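Local coordinates for protein beta-mannosidase (Trichoderma harzianum, PDB 4CVU) that probably removes terminal beta-linked mannose from glycans and manno-oligosaccharides by hydrolysis, as a fungal glycoside hydrolase of family 2, at residues I598-I603 against S670-T675; A674-Q679 against R725-P730; I603-Q608 against I711-T716. One frame throughout, in Å; residues are numbered along the deposited sequence.

Contact 1: I598-I603 against S670-T675. With NAG (2-acetamido-2-deoxy-beta-D-glucopyranose), chain H.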
loop_
_atom_site.group_PDB
_atom_site.type_symbol
_atom_site.label_atom_id
_atom_site.label_comp_id
_atom_site.label_asym_id
_atom_site.label_seq_id
_atom_site.Cartn_x
_atom_site.Cartn_y
_atom_site.Cartn_z
ATOM N N ILE A 598 18.230 -16.669 6.581
ATOM C CA ILE A 598 17.188 -15.591 6.454
ATOM C C ILE A 598 15.790 -15.965 6.892
ATOM O O ILE A 598 15.463 -17.177 6.921
ATOM C CB ILE A 598 17.142 -15.009 5.038
ATOM C CG1 ILE A 598 16.623 -16.062 4.048
ATOM C CG2 ILE A 598 18.518 -14.515 4.614
ATOM C CD1 ILE A 598 16.187 -15.517 2.700
ATOM N N SER A 599 14.878 -15.011 7.198
ATOM C CA SER A 599 13.553 -15.452 7.438
ATOM C C SER A 599 12.679 -14.229 7.018
ATOM O O SER A 599 13.207 -13.122 6.929
ATOM C CB SER A 599 13.387 -15.737 8.934
ATOM O OG SER A 599 13.437 -14.516 9.738
ATOM N N MET A 600 11.409 -14.495 6.743
ATOM C CA MET A 600 10.458 -13.450 6.353
ATOM C C MET A 600 10.212 -12.542 7.500
ATOM O O MET A 600 10.221 -12.969 8.646
ATOM C CB MET A 600 9.113 -14.091 6.018
ATOM C CG MET A 600 8.900 -14.784 4.718
ATOM S SD MET A 600 9.253 -13.770 3.337
ATOM C CE MET A 600 8.598 -14.662 1.964
ATOM N N PRO A 601 9.865 -11.260 7.229
ATOM C CA PRO A 601 9.388 -10.505 8.349
ATOM C C PRO A 601 7.884 -10.742 8.593
ATOM O O PRO A 601 7.177 -11.344 7.756
ATOM C CB PRO A 601 9.579 -9.051 7.869
ATOM C CG PRO A 601 9.398 -9.102 6.401
ATOM C CD PRO A 601 10.057 -10.426 6.025
ATOM N N SER A 602 7.367 -10.176 9.688
ATOM C CA SER A 602 5.943 -10.262 9.990
ATOM C C SER A 602 5.110 -9.711 8.834
ATOM O O SER A 602 5.579 -8.880 8.064
ATOM C CB SER A 602 5.648 -9.436 11.260
ATOM O OG SER A 602 5.869 -8.072 10.962
ATOM N N ILE A 603 3.872 -10.192 8.718
ATOM C CA ILE A 603 2.950 -9.602 7.759
ATOM C C ILE A 603 2.695 -8.118 8.083
ATOM O O ILE A 603 2.433 -7.330 7.163
ATOM C CB ILE A 603 1.621 -10.395 7.621
ATOM C CG1 ILE A 603 0.729 -9.767 6.539
ATOM C CG2 ILE A 603 0.859 -10.490 8.947
ATOM C CD1 ILE A 603 -0.484 -10.590 6.173
ATOM N N SER A 670 1.144 -16.917 8.189
ATOM C CA SER A 670 1.517 -18.163 8.872
ATOM C C SER A 670 2.774 -18.773 8.289
ATOM O O SER A 670 3.570 -19.378 9.035
ATOM C CB SER A 670 0.418 -19.207 8.755
ATOM O OG SER A 670 -0.508 -19.117 9.780
ATOM N N TRP A 671 2.931 -18.698 6.972
ATOM C CA TRP A 671 4.202 -19.121 6.338
ATOM C C TRP A 671 5.340 -18.194 6.802
ATOM O O TRP A 671 6.428 -18.631 7.050
ATOM C CB TRP A 671 4.096 -19.160 4.774
ATOM C CG TRP A 671 3.679 -20.479 4.266
ATOM C CD1 TRP A 671 2.406 -20.954 4.096
ATOM C CD2 TRP A 671 4.553 -21.563 3.943
ATOM N NE1 TRP A 671 2.452 -22.253 3.658
ATOM C CE2 TRP A 671 3.754 -22.656 3.586
ATOM C CE3 TRP A 671 5.940 -21.713 3.949
ATOM C CZ2 TRP A 671 4.290 -23.880 3.202
ATOM C CZ3 TRP A 671 6.485 -22.927 3.569
ATOM C CH2 TRP A 671 5.662 -23.992 3.190
ATOM N N CYS A 672 5.111 -16.893 6.885
ATOM C CA CYS A 672 6.154 -16.015 7.404
ATOM C C CYS A 672 6.668 -16.423 8.811
ATOM O O CYS A 672 7.846 -16.295 9.100
ATOM C CB CYS A 672 5.681 -14.540 7.425
ATOM S SG CYS A 672 5.575 -13.825 5.764
ATOM N N HIS A 673 5.764 -16.876 9.675
ATOM C CA HIS A 673 6.064 -17.213 11.059
ATOM C C HIS A 673 6.825 -18.538 11.139
ATOM O O HIS A 673 7.763 -18.647 11.919
ATOM C CB HIS A 673 4.761 -17.282 11.832
ATOM C CG HIS A 673 4.919 -17.572 13.282
ATOM N ND1 HIS A 673 5.623 -16.759 14.123
ATOM C CD2 HIS A 673 4.449 -18.580 14.047
ATOM C CE1 HIS A 673 5.599 -17.251 15.347
ATOM N NE2 HIS A 673 4.879 -18.348 15.329
ATOM N N ALA A 674 6.475 -19.514 10.303
ATOM C CA ALA A 674 7.259 -20.790 10.272
ATOM C C ALA A 674 8.721 -20.607 9.900
ATOM O O ALA A 674 9.595 -21.327 10.441
ATOM C CB ALA A 674 6.593 -21.815 9.354
ATOM N N THR A 675 9.004 -19.728 8.922
ATOM C CA THR A 675 10.390 -19.401 8.553
ATOM C C THR A 675 11.118 -18.837 9.749
ATOM O O THR A 675 12.298 -19.141 9.957
ATOM C CB THR A 675 10.545 -18.477 7.316
ATOM O OG1 THR A 675 10.085 -17.130 7.618
ATOM C CG2 THR A 675 9.790 -19.012 6.130
HETATM C C1 NAG H . -0.742 -21.677 1.356
HETATM C C2 NAG H . -1.620 -22.307 0.249
HETATM C C3 NAG H . -0.981 -23.522 -0.416
HETATM C C4 NAG H . 0.437 -23.186 -0.829
HETATM C C5 NAG H . 1.218 -22.694 0.393
HETATM C C6 NAG H . 2.663 -22.317 0.035
HETATM C C7 NAG H . -4.035 -22.118 0.278
HETATM C C8 NAG H . -5.361 -22.622 0.788
HETATM N N2 NAG H . -2.926 -22.700 0.715
HETATM O O3 NAG H . -1.738 -23.848 -1.563
HETATM O O4 NAG H . 1.054 -24.343 -1.356
HETATM O O5 NAG H . 0.585 -21.561 0.927
HETATM O O6 NAG H . 2.692 -21.330 -0.977
HETATM O O7 NAG H . -4.001 -21.206 -0.526
HETATM O O HOH W 1 13.927 -19.632 7.796
#
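Met600 and Thr675 form the polar link between the loop 598-603, which follows strand 592-595, and helix 664-692, the long helix ahead of strand 702-705 in the (beta/alpha)8 barrel expected of a family 2 glycoside hydrolase. The backbone N of Met600 donates to Thr675 OG1 at 3.1 Å, with an N-H...O angle of 158°. That hydroxyl in turn donates to Cys672 O, 2.8 Å from OG1, and lies above the carbonyl plane. With chi1 at 70°, OG1 lies between the backbone N and the carbonyl carbon of Thr675, where it can accept from the loop and donate to the helix at once, satisfying a buried loop N-H. A water adds a second bridge beside it, donating to both Ile598 O and Thr675 O. Ser599 lays its CB 3.7 Å from Thr675 O, while its hydroxyl belongs to Gln679 and Lys727. Met600 O is taken by Gln676 NE2, so both polar backbone atoms of Met600 are held by side chains of the same helix.

The apolar part is sulfur packing. Met600 CB and Cys672 SG are 3.6 Å apart, and Met600 CG sits equally near that sulfur. The methionine then bends (chi2 -55°), carrying its end away from 670-675; the side chain also touches Gln645 and Trp606. Pro601 O rests against Cys672 CB at 3.5 Å, and Trp606 packs on Met600, Pro601 and Cys672 alike.

Trp671 turns its indole away from the loop to a protein-attached N-acetylglucosamine. Its NE1 is hydrogen-bonded to Pro659 O, and over one face of the ring, offset toward the rim, lies the sugar's C6, 3.4 Å above the plane.

Contact 2: A674-Q679 against R725-P730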
loop_
_atom_site.group_PDB
_atom_site.type_symbol
_atom_site.label_atom_id
_atom_site.label_comp_id
_atom_site.label_asym_id
_atom_site.label_seq_id
_atom_site.Cartn_x
_atom_site.Cartn_y
_atom_site.Cartn_z
ATOM N N ALA A 674 6.475 -19.514 10.303
ATOM C CA ALA A 674 7.259 -20.790 10.272
ATOM C C ALA A 674 8.721 -20.607 9.900
ATOM O O ALA A 674 9.595 -21.327 10.441
ATOM C CB ALA A 674 6.593 -21.815 9.354
ATOM N N THR A 675 9.004 -19.728 8.922
ATOM C CA THR A 675 10.390 -19.401 8.553
ATOM C C THR A 675 11.118 -18.837 9.749
ATOM O O THR A 675 12.298 -19.141 9.957
ATOM C CB THR A 675 10.545 -18.477 7.316
ATOM O OG1 THR A 675 10.085 -17.130 7.618
ATOM C CG2 THR A 675 9.790 -19.012 6.130
ATOM N N GLN A 676 10.421 -18.031 10.570
ATOM C CA GLN A 676 11.018 -17.472 11.769
ATOM C C GLN A 676 11.301 -18.514 12.842
ATOM O O GLN A 676 12.210 -18.350 13.580
ATOM C CB GLN A 676 10.098 -16.400 12.387
ATOM C CG GLN A 676 10.071 -15.174 11.537
ATOM C CD GLN A 676 9.381 -14.027 12.219
ATOM O OE1 GLN A 676 9.174 -14.029 13.429
ATOM N NE2 GLN A 676 9.103 -13.009 11.457
ATOM N N LEU A 677 10.480 -19.553 12.927
ATOM C CA LEU A 677 10.663 -20.580 13.921
ATOM C C LEU A 677 11.924 -21.351 13.606
ATOM O O LEU A 677 12.659 -21.762 14.529
ATOM C CB LEU A 677 9.483 -21.547 13.950
ATOM C CG LEU A 677 8.121 -21.017 14.437
ATOM C CD1 LEU A 677 7.122 -22.149 14.374
ATOM C CD2 LEU A 677 8.193 -20.447 15.855
ATOM N N PHE A 678 12.135 -21.588 12.312
ATOM C CA PHE A 678 13.313 -22.378 11.883
ATOM C C PHE A 678 14.583 -21.564 12.193
ATOM O O PHE A 678 15.483 -22.068 12.815
ATOM C CB PHE A 678 13.261 -22.719 10.394
ATOM C CG PHE A 678 14.544 -23.273 9.900
ATOM C CD1 PHE A 678 14.822 -24.617 10.034
ATOM C CD2 PHE A 678 15.496 -22.448 9.374
ATOM C CE1 PHE A 678 16.038 -25.135 9.636
ATOM C CE2 PHE A 678 16.719 -22.943 8.993
ATOM C CZ PHE A 678 16.989 -24.297 9.113
ATOM N N GLN A 679 14.583 -20.267 11.847
ATOM C CA GLN A 679 15.724 -19.379 12.122
ATOM C C GLN A 679 16.020 -19.308 13.606
ATOM O O GLN A 679 17.179 -19.328 13.977
ATOM C CB GLN A 679 15.453 -17.946 11.610
ATOM C CG GLN A 679 16.600 -16.935 11.722
ATOM C CD GLN A 679 16.050 -15.493 11.611
ATOM O OE1 GLN A 679 14.935 -15.282 11.996
ATOM N NE2 GLN A 679 16.843 -14.541 11.181
ATOM N N ARG A 725 10.205 -4.318 15.275
ATOM C CA ARG A 725 9.380 -5.432 15.744
ATOM C C ARG A 725 10.298 -6.635 15.861
ATOM O O ARG A 725 11.053 -6.866 14.971
ATOM C CB ARG A 725 8.310 -5.815 14.694
ATOM C CG ARG A 725 7.459 -7.031 15.106
ATOM C CD ARG A 725 6.388 -7.418 14.119
ATOM N NE ARG A 725 5.279 -6.466 14.178
ATOM C CZ ARG A 725 4.163 -6.590 14.914
ATOM N NH1 ARG A 725 3.944 -7.652 15.673
ATOM N NH2 ARG A 725 3.241 -5.604 14.891
ATOM N N TRP A 726 10.148 -7.372 16.932
ATOM C CA TRP A 726 10.854 -8.629 17.175
ATOM C C TRP A 726 10.294 -9.792 16.348
ATOM O O TRP A 726 9.117 -10.089 16.393
ATOM C CB TRP A 726 10.758 -8.949 18.644
ATOM C CG TRP A 726 11.612 -8.100 19.503
ATOM C CD1 TRP A 726 11.913 -6.820 19.314
ATOM C CD2 TRP A 726 12.324 -8.512 20.674
ATOM N NE1 TRP A 726 12.741 -6.356 20.311
ATOM C CE2 TRP A 726 13.006 -7.378 21.164
ATOM C CE3 TRP A 726 12.397 -9.702 21.391
ATOM C CZ2 TRP A 726 13.798 -7.416 22.293
ATOM C CZ3 TRP A 726 13.166 -9.735 22.532
ATOM C CH2 TRP A 726 13.887 -8.596 22.956
ATOM N N LYS A 727 11.180 -10.486 15.647
ATOM C CA LYS A 727 10.911 -11.805 15.133
ATOM C C LYS A 727 10.894 -12.763 16.312
ATOM O O LYS A 727 11.003 -12.339 17.464
ATOM C CB LYS A 727 11.993 -12.245 14.130
ATOM C CG LYS A 727 12.089 -11.371 12.882
ATOM C CD LYS A 727 12.849 -12.078 11.760
ATOM C CE LYS A 727 13.033 -11.143 10.560
ATOM N NZ LYS A 727 13.890 -11.635 9.439
ATOM N N VAL A 728 10.759 -14.056 16.003
ATOM C CA VAL A 728 10.902 -15.108 16.979
ATOM C C VAL A 728 12.352 -15.157 17.488
ATOM O O VAL A 728 12.554 -15.390 18.667
ATOM C CB VAL A 728 10.481 -16.490 16.441
ATOM C CG1 VAL A 728 10.682 -17.594 17.468
ATOM C CG2 VAL A 728 9.021 -16.477 16.039
ATOM N N LEU A 729 13.333 -14.897 16.619
ATOM C CA LEU A 729 14.762 -15.019 16.971
ATOM C C LEU A 729 15.224 -14.330 18.276
ATOM O O LEU A 729 15.847 -14.934 19.122
ATOM C CB LEU A 729 15.641 -14.533 15.824
ATOM C CG LEU A 729 17.138 -14.404 16.109
ATOM C CD1 LEU A 729 17.748 -15.746 16.515
ATOM C CD2 LEU A 729 17.762 -13.884 14.833
ATOM N N PRO A 730 14.942 -13.050 18.417
ATOM C CA PRO A 730 15.437 -12.328 19.596
ATOM C C PRO A 730 14.867 -12.818 20.909
ATOM O O PRO A 730 15.515 -12.585 21.928
ATOM C CB PRO A 730 15.038 -10.838 19.299
ATOM C CG PRO A 730 14.044 -10.930 18.217
ATOM C CD PRO A 730 14.350 -12.163 17.416
HETATM O O HOH W 2 13.094 -15.646 13.710
#
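Gln676 reaches from helix 664-692 to Val728 with its chain extended beyond CG, which itself stands beside the backbone N (chi1 -71°). Its OE1 accepts Val728 N at 3.0 Å; the bond is bent to 145° at the hydrogen, and the donor lies well out of the carbonyl plane. Both ends of the amide are occupied, since NE2 goes to Met600 O, so the group has little freedom to flip. Lys727 crosses it at about a right angle, CB 3.7 Å from Gln676 CD, on its way to give NZ to Ser599.

Gln679 takes the other course: CG trans to the backbone N (chi1 -175°) and a straight run to an amide whose OE1 meets Ser599 OG and whose NE2 donates to Ala718 O. The same NE2 lies 3.8 Å from Leu729 CD2. A water donates to Gln676 O and weakly accepts Leu729 N, linking the two backbones; its very short approach to Gln679 OE1 is doubtful.

On the apolar flank Val728 CG2 sits 3.8 Å from Gln676 CB and also meets Leu677 CD2. The side of one helix thus packs on the approach to helix 729-736, consistent with consecutive outer helices of a (beta/alpha)8 barrel.

Contact 3: I603-Q608 against I711-T716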
loop_
_atom_site.group_PDB
_atom_site.type_symbol
_atom_site.label_atom_id
_atom_site.label_comp_id
_atom_site.label_asym_id
_atom_site.label_seq_id
_atom_site.Cartn_x
_atom_site.Cartn_y
_atom_site.Cartn_z
ATOM N N ILE A 603 3.872 -10.192 8.718
ATOM C CA ILE A 603 2.950 -9.602 7.759
ATOM C C ILE A 603 2.695 -8.118 8.083
ATOM O O ILE A 603 2.433 -7.330 7.163
ATOM C CB ILE A 603 1.621 -10.395 7.621
ATOM C CG1 ILE A 603 0.729 -9.767 6.539
ATOM C CG2 ILE A 603 0.859 -10.490 8.947
ATOM C CD1 ILE A 603 -0.484 -10.590 6.173
ATOM N N GLN A 604 2.782 -7.714 9.356
ATOM C CA GLN A 604 2.488 -6.284 9.687
ATOM C C GLN A 604 3.636 -5.451 9.116
ATOM O O GLN A 604 3.442 -4.328 8.665
ATOM C CB GLN A 604 2.359 -6.019 11.192
ATOM C CG GLN A 604 1.177 -6.727 11.890
ATOM C CD GLN A 604 1.396 -8.207 12.171
ATOM O OE1 GLN A 604 2.467 -8.736 12.023
ATOM N NE2 GLN A 604 0.351 -8.874 12.618
ATOM N N THR A 605 4.862 -6.020 9.140
ATOM C CA THR A 605 6.009 -5.331 8.564
ATOM C C THR A 605 5.827 -5.265 7.014
ATOM O O THR A 605 5.789 -4.137 6.435
ATOM C CB THR A 605 7.359 -5.930 9.015
ATOM O OG1 THR A 605 7.667 -5.560 10.397
ATOM C CG2 THR A 605 8.431 -5.449 8.145
ATOM N N TRP A 606 5.592 -6.422 6.356
ATOM C CA TRP A 606 5.299 -6.425 4.907
ATOM C C TRP A 606 4.267 -5.361 4.568
ATOM O O TRP A 606 4.393 -4.633 3.565
ATOM C CB TRP A 606 4.706 -7.710 4.470
ATOM C CG TRP A 606 5.793 -8.743 4.232
ATOM C CD1 TRP A 606 5.985 -9.874 4.909
ATOM C CD2 TRP A 606 6.832 -8.647 3.272
ATOM N NE1 TRP A 606 7.097 -10.572 4.391
ATOM C CE2 TRP A 606 7.625 -9.817 3.378
ATOM C CE3 TRP A 606 7.164 -7.705 2.299
ATOM C CZ2 TRP A 606 8.715 -10.040 2.553
ATOM C CZ3 TRP A 606 8.232 -7.928 1.481
ATOM C CH2 TRP A 606 9.012 -9.103 1.609
ATOM N N GLN A 607 3.223 -5.330 5.361
ATOM C CA GLN A 607 2.091 -4.446 5.084
ATOM C C GLN A 607 2.472 -2.959 5.011
ATOM O O GLN A 607 1.715 -2.114 4.485
ATOM C CB GLN A 607 0.989 -4.676 6.115
ATOM C CG GLN A 607 0.136 -5.887 5.815
ATOM C CD GLN A 607 -0.853 -6.181 6.923
ATOM O OE1 GLN A 607 -0.559 -6.079 8.128
ATOM N NE2 GLN A 607 -2.017 -6.521 6.525
ATOM N N GLN A 608 3.632 -2.624 5.562
ATOM C CA GLN A 608 4.110 -1.252 5.543
ATOM C C GLN A 608 4.564 -0.833 4.142
ATOM O O GLN A 608 4.510 0.327 3.827
ATOM C CB GLN A 608 5.292 -1.091 6.516
ATOM C CG GLN A 608 4.933 -1.340 7.967
ATOM C CD GLN A 608 6.145 -1.394 8.883
ATOM O OE1 GLN A 608 7.293 -1.167 8.473
ATOM N NE2 GLN A 608 5.888 -1.677 10.143
ATOM N N ILE A 711 17.361 -2.994 7.346
ATOM C CA ILE A 711 17.372 -1.677 6.708
ATOM C C ILE A 711 16.066 -1.341 5.972
ATOM O O ILE A 711 15.805 -0.171 5.668
ATOM C CB ILE A 711 18.557 -1.602 5.718
ATOM C CG1 ILE A 711 18.988 -0.188 5.512
ATOM C CG2 ILE A 711 18.228 -2.251 4.404
ATOM C CD1 ILE A 711 20.247 -0.046 4.655
ATOM N N TRP A 712 15.246 -2.365 5.713
ATOM C CA TRP A 712 13.939 -2.212 5.067
ATOM C C TRP A 712 13.125 -3.514 5.220
ATOM O O TRP A 712 13.592 -4.477 5.825
ATOM C CB TRP A 712 14.081 -1.771 3.585
ATOM C CG TRP A 712 14.572 -2.798 2.617
ATOM C CD1 TRP A 712 15.365 -3.859 2.870
ATOM C CD2 TRP A 712 14.294 -2.831 1.208
ATOM N NE1 TRP A 712 15.603 -4.557 1.714
ATOM C CE2 TRP A 712 14.953 -3.945 0.681
ATOM C CE3 TRP A 712 13.541 -2.033 0.353
ATOM C CZ2 TRP A 712 14.886 -4.289 -0.684
ATOM C CZ3 TRP A 712 13.467 -2.387 -1.018
ATOM C CH2 TRP A 712 14.150 -3.510 -1.505
ATOM N N GLN A 713 11.963 -3.572 4.591
ATOM C CA GLN A 713 11.016 -4.676 4.773
ATOM C C GLN A 713 11.258 -5.780 3.748
ATOM O O GLN A 713 10.890 -5.646 2.587
ATOM C CB GLN A 713 9.594 -4.132 4.688
ATOM C CG GLN A 713 9.347 -3.007 5.648
ATOM C CD GLN A 713 9.702 -1.701 5.083
ATOM O OE1 GLN A 713 10.542 -1.605 4.166
ATOM N NE2 GLN A 713 9.057 -0.652 5.589
ATOM N N ALA A 714 11.868 -6.880 4.175
ATOM C CA ALA A 714 12.329 -7.841 3.226
ATOM C C ALA A 714 12.801 -9.077 3.943
ATOM O O ALA A 714 13.130 -9.025 5.115
ATOM C CB ALA A 714 13.495 -7.231 2.410
ATOM N N PRO A 715 12.834 -10.211 3.256
ATOM C CA PRO A 715 13.342 -11.405 3.943
ATOM C C PRO A 715 14.842 -11.324 4.129
ATOM O O PRO A 715 15.572 -11.156 3.156
ATOM C CB PRO A 715 12.943 -12.545 3.035
ATOM C CG PRO A 715 12.722 -11.962 1.728
ATOM C CD PRO A 715 12.411 -10.499 1.883
ATOM N N THR A 716 15.295 -11.386 5.384
ATOM C CA THR A 716 16.739 -11.332 5.693
ATOM C C THR A 716 17.163 -12.148 6.915
ATOM O O THR A 716 16.381 -12.874 7.540
ATOM C CB THR A 716 17.165 -9.884 6.034
ATOM O OG1 THR A 716 16.793 -9.645 7.396
ATOM C CG2 THR A 716 16.526 -8.778 5.073
#
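The loop that follows strand 702-705 in the (beta/alpha)8 barrel runs past the short helix 603-609, and Trp606, Thr605 and Gln608 of that helix grip it at Gln713 to Pro715. In barrels of this kind the loops after the strands surround the substrate pocket, and this contact ties two such connections together.

Trp606 does the apolar work. Its CB points away from the loop, but with CG beside the backbone N (chi1 -82°) the indole swings round to put the far end of its six-membered ring against the loop. CH2 lies 3.7 Å from Pro715 CD, the two side chains crossing at about a right angle, and 3.9 Å from Ala714 CA; CZ3 approaches Gln713 O at 3.7 Å. That carbonyl is hydrogen-bonded to Arg625, whose guanidinium also makes a cation-pi contact with Trp712. Phe668, Cys672 and Val622 pack around the rest of the indole. Replacing Trp606 with an alanine would probably open a gap between Pro601, Cys672 and Pro715 and leave Ala714 CA and the Pro715 ring without the indole they rest on.

Beside the ring, Thr605 turns its methyl to the loop, CG2 to Gln713 CG 3.6 Å, while its OG1 is bonded to Glu721. Gln713 bends sharply at CG (chi2 88°), which lays its aliphatic part against this methyl and sends its amide on toward the next turn of the helix. There Gln608 meets it with the two amide planes nearly perpendicular. Gln608 NE2 is engaged by Asp723, and its OE1 accepts a weak bond from Gln713 NE2, long at 3.4 Å but nearly straight.

Overall arrangement
Followed from the N terminus, the chain leaves strand 592-595 and enters contact 1 at once, then opens contact 3 on helix 603-609, contacts 1 and 3 sharing Ile603. Helix 664-692 closes the loop of contact 1, and contact 2 starts on the same helix, sharing Ala674 and Thr675. After strand 702-705 the segment 711-716 closes contact 3, and 725-730 closes contact 2. No loop nests in another: contact 3 crosses both 1 and 2, while 1 ends where 2 begins. Ser599 N to Thr716 O ties contact 1 to contact 3, and Ser599 also joins contact 1 to contact 2, so the two post-strand loops and helices 603-609, 664-692 and 729-736 form one buried junction of the barrel.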